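Local coordinates for protein cGAS/DncV-like nucleotidyltransferase in E. coli homolog (Elizabethkingia meningoseptica ATCC 13253 = NBRC 12535, PDB 6E0N) that synthesizes cyclic nucleotide second messengers in response to phage infection, as the signal-producing nucleotidyltransferase of a CBASS antiviral defence system, at residues Cys140-Arg145 and Glu153-Lys158. Residues are numbered along the deposited sequence; the frame is centred on the assembly and turned at random.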
ATOM      1  N   CYS A 140      -6.272   6.274 -13.512  1.00 13.44           N
ATOM      2  CA  CYS A 140      -5.419   7.400 -13.170  1.00 13.66           C
ATOM      3  C   CYS A 140      -4.709   7.896 -14.416  1.00 12.82           C
ATOM      4  O   CYS A 140      -4.787   7.288 -15.489  1.00 14.12           O
ATOM      5  CB  CYS A 140      -4.401   7.004 -12.098  1.00 13.36           C
ATOM      6  SG  CYS A 140      -3.294   5.658 -12.599  1.00 14.05           S
ATOM      7  N   PHE A 141      -4.018   9.021 -14.255  1.00 13.37           N
ATOM      8  CA  PHE A 141      -3.187   9.602 -15.296  1.00 14.29           C
ATOM      9  C   PHE A 141      -1.734   9.633 -14.829  1.00 14.66           C
ATOM     10  O   PHE A 141      -1.425   9.443 -13.651  1.00 14.09           O
ATOM     11  CB  PHE A 141      -3.603  11.047 -15.624  1.00 16.05           C
ATOM     12  CG  PHE A 141      -4.962  11.184 -16.244  1.00 16.98           C
ATOM     13  CD1 PHE A 141      -5.278  10.517 -17.411  1.00 16.72           C
ATOM     14  CD2 PHE A 141      -5.918  12.008 -15.670  1.00 19.44           C
ATOM     15  CE1 PHE A 141      -6.528  10.652 -17.989  1.00 17.95           C
ATOM     16  CE2 PHE A 141      -7.167  12.149 -16.243  1.00 19.59           C
ATOM     17  CZ  PHE A 141      -7.471  11.468 -17.403  1.00 18.93           C
ATOM     18  N   VAL A 142      -0.832   9.916 -15.775  1.00 15.60           N
ATOM     19  CA  VAL A 142       0.565  10.174 -15.441  1.00 14.49           C
ATOM     20  C   VAL A 142       0.670  11.463 -14.638  1.00 15.76           C
ATOM     21  O   VAL A 142      -0.029  12.449 -14.910  1.00 16.46           O
ATOM     22  CB  VAL A 142       1.406  10.261 -16.729  1.00 15.87           C
ATOM     23  CG1 VAL A 142       2.810  10.770 -16.424  1.00 16.29           C
ATOM     24  CG2 VAL A 142       1.465   8.907 -17.414  1.00 16.30           C
ATOM     25  N   LEU A 143       1.574  11.467 -13.658  1.00 15.40           N
ATOM     26  CA  LEU A 143       1.829  12.622 -12.807  1.00 16.05           C
ATOM     27  C   LEU A 143       3.324  12.896 -12.803  1.00 16.80           C
ATOM     28  O   LEU A 143       4.127  11.974 -12.635  1.00 17.01           O
ATOM     29  CB  LEU A 143       1.359  12.331 -11.381  1.00 17.37           C
ATOM     30  CG  LEU A 143       1.584  13.307 -10.232  1.00 20.61           C
ATOM     31  CD1 LEU A 143       3.025  13.256  -9.744  1.00 23.68           C
ATOM     32  CD2 LEU A 143       1.197  14.725 -10.617  1.00 19.77           C
ATOM     33  N   LYS A 144       3.691  14.160 -12.982  1.00 17.42           N
ATOM     34  CA  LYS A 144       5.068  14.612 -12.836  1.00 18.72           C
ATOM     35  C   LYS A 144       5.105  15.726 -11.803  1.00 19.48           C
ATOM     36  O   LYS A 144       4.303  16.665 -11.868  1.00 19.21           O
ATOM     37  CB  LYS A 144       5.634  15.083 -14.176  1.00 21.29           C
ATOM     38  CG  LYS A 144       5.569  13.993 -15.231  1.00 25.00           C
ATOM     39  CD  LYS A 144       6.622  14.148 -16.308  1.00 28.21           C
ATOM     40  CE  LYS A 144       6.804  12.828 -17.049  1.00 30.41           C
ATOM     41  NZ  LYS A 144       6.883  13.021 -18.519  1.00 33.23           N
ATOM     42  N   ARG A 145       6.025  15.614 -10.848  1.00 19.62           N
ATOM     43  CA  ARG A 145       6.114  16.575  -9.760  1.00 21.14           C
ATOM     44  C   ARG A 145       7.558  16.682  -9.303  1.00 21.18           C
ATOM     45  O   ARG A 145       8.268  15.676  -9.228  1.00 21.55           O
ATOM     46  CB  ARG A 145       5.239  16.141  -8.581  1.00 24.22           C
ATOM     47  CG  ARG A 145       5.013  17.220  -7.545  1.00 29.81           C
ATOM     48  CD  ARG A 145       4.144  16.700  -6.412  1.00 34.97           C
ATOM     49  NE  ARG A 145       3.407  17.778  -5.765  1.00 39.11           N
ATOM     50  CZ  ARG A 145       2.201  18.185  -6.142  1.00 42.84           C
ATOM     51  NH1 ARG A 145       1.604  19.179  -5.497  1.00 45.91           N
ATOM     52  NH2 ARG A 145       1.589  17.598  -7.161  1.00 42.63           N
ATOM     53  N   GLU A 153      12.683  16.004 -10.998  1.00 25.69           N
ATOM     54  CA  GLU A 153      11.286  15.760 -11.331  1.00 24.56           C
ATOM     55  C   GLU A 153      11.014  14.264 -11.233  1.00 24.32           C
ATOM     56  O   GLU A 153      11.749  13.450 -11.803  1.00 27.52           O
ATOM     57  CB  GLU A 153      10.961  16.245 -12.742  1.00 26.94           C
ATOM     58  CG  GLU A 153       9.498  16.028 -13.107  1.00 32.25           C
ATOM     59  CD  GLU A 153       9.136  16.605 -14.459  1.00 37.67           C
ATOM     60  OE1 GLU A 153       9.527  16.013 -15.488  1.00 40.52           O
ATOM     61  OE2 GLU A 153       8.464  17.657 -14.491  1.00 39.67           O
ATOM     62  N   ALA A 154       9.962  13.902 -10.508  1.00 22.19           N
ATOM     63  CA  ALA A 154       9.601  12.510 -10.291  1.00 20.27           C
ATOM     64  C   ALA A 154       8.300  12.205 -11.016  1.00 19.61           C
ATOM     65  O   ALA A 154       7.395  13.044 -11.067  1.00 20.34           O
ATOM     66  CB  ALA A 154       9.419  12.223  -8.801  1.00 21.01           C
ATOM     67  N   GLU A 155       8.208  11.003 -11.574  1.00 17.27           N
ATOM     68  CA  GLU A 155       7.004  10.565 -12.266  1.00 16.32           C
ATOM     69  C   GLU A 155       6.250   9.565 -11.402  1.00 16.14           C
ATOM     70  O   GLU A 155       6.839   8.604 -10.891  1.00 16.70           O
ATOM     71  CB  GLU A 155       7.310   9.934 -13.626  1.00 18.18           C
ATOM     72  CG  GLU A 155       6.044   9.468 -14.334  1.00 18.99           C
ATOM     73  CD  GLU A 155       6.296   8.894 -15.712  1.00 20.60           C
ATOM     74  OE1 GLU A 155       7.243   9.350 -16.382  1.00 23.79           O
ATOM     75  OE2 GLU A 155       5.536   7.992 -16.125  1.00 18.03           O
ATOM     76  N   GLY A 156       4.950   9.790 -11.252  1.00 15.56           N
ATOM     77  CA  GLY A 156       4.076   8.872 -10.551  1.00 14.22           C
ATOM     78  C   GLY A 156       2.720   8.840 -11.218  1.00 13.37           C
ATOM     79  O   GLY A 156       2.624   8.940 -12.448  1.00 14.36           O
ATOM     80  N   ILE A 157       1.662   8.720 -10.421  1.00 13.34           N
ATOM     81  CA  ILE A 157       0.303   8.707 -10.942  1.00 13.39           C
ATOM     82  C   ILE A 157      -0.549   9.680 -10.141  1.00 14.09           C
ATOM     83  O   ILE A 157      -0.253  10.008  -8.988  1.00 14.26           O
ATOM     84  CB  ILE A 157      -0.329   7.300 -10.919  1.00 14.09           C
ATOM     85  CG1 ILE A 157      -0.309   6.728  -9.499  1.00 14.17           C
ATOM     86  CG2 ILE A 157       0.393   6.369 -11.887  1.00 13.98           C
ATOM     87  CD1 ILE A 157      -1.099   5.440  -9.352  1.00 16.93           C
ATOM     88  N   LYS A 158      -1.633  10.131 -10.766  1.00 13.47           N
ATOM     89  CA  LYS A 158      -2.589  11.002 -10.101  1.00 14.67           C
ATOM     90  C   LYS A 158      -4.003  10.594 -10.491  1.00 13.99           C
ATOM     91  O   LYS A 158      -4.255  10.184 -11.628  1.00 14.84           O
ATOM     92  CB  LYS A 158      -2.361  12.477 -10.459  1.00 18.41           C
ATOM     93  CG  LYS A 158      -2.678  12.838 -11.899  1.00 21.32           C
ATOM     94  CD  LYS A 158      -2.381  14.316 -12.162  1.00 25.35           C
ATOM     95  CE  LYS A 158      -2.753  14.720 -13.582  1.00 29.91           C
ATOM     96  NZ  LYS A 158      -2.446  16.158 -13.847  1.00 33.98           N
TER
HETATM   97  O   HOH W   1       6.836  10.254 -19.207  1.00 33.00           O
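Phe141, Leu143 and Arg145 each trade two backbone hydrogen bonds with Lys158, Gly156 and Ala154, so six bonds define an antiparallel hairpin ladder between strands 135-147 and 152-160. The geometry is uneven: Phe141 N meets Lys158 O at 2.9 Å almost straight (173°), whereas Leu143 N reaches Gly156 O from well above the carbonyl plane, 56° out of it. The carbonyls of Phe141, Leu143 and Ala154 also take CA-H...O contacts, from Ile157, Glu155 and Lys144, Glu155 CA lying 3.2 Å from Leu143 O. Aliphatic contact lies on the face that carries Leu143 and Lys158, whose side chains cross at about a right angle; Leu143 CD2 is 3.9 Å from Lys158 CD. With Lys158 CG between its backbone N and carbonyl carbon (chi1 68°), the extended chain runs past Val142 O, its CE 3.8 Å away. Cys140 SG touches Ile157 CB at 3.8 Å, and the Ile157 side chain lies beside Gln47, a probable ATP-binding residue. On the opposite face, Lys144 NZ stays 4.3 Å from Glu155 OE1, and one water joins them, donating to OE1 and accepting from NZ; Glu155 OE2 bonds to Tyr73. Backbone bonding therefore sets the register, while the Lys144-Glu155 pair is linked through water rather than by a direct salt bridge.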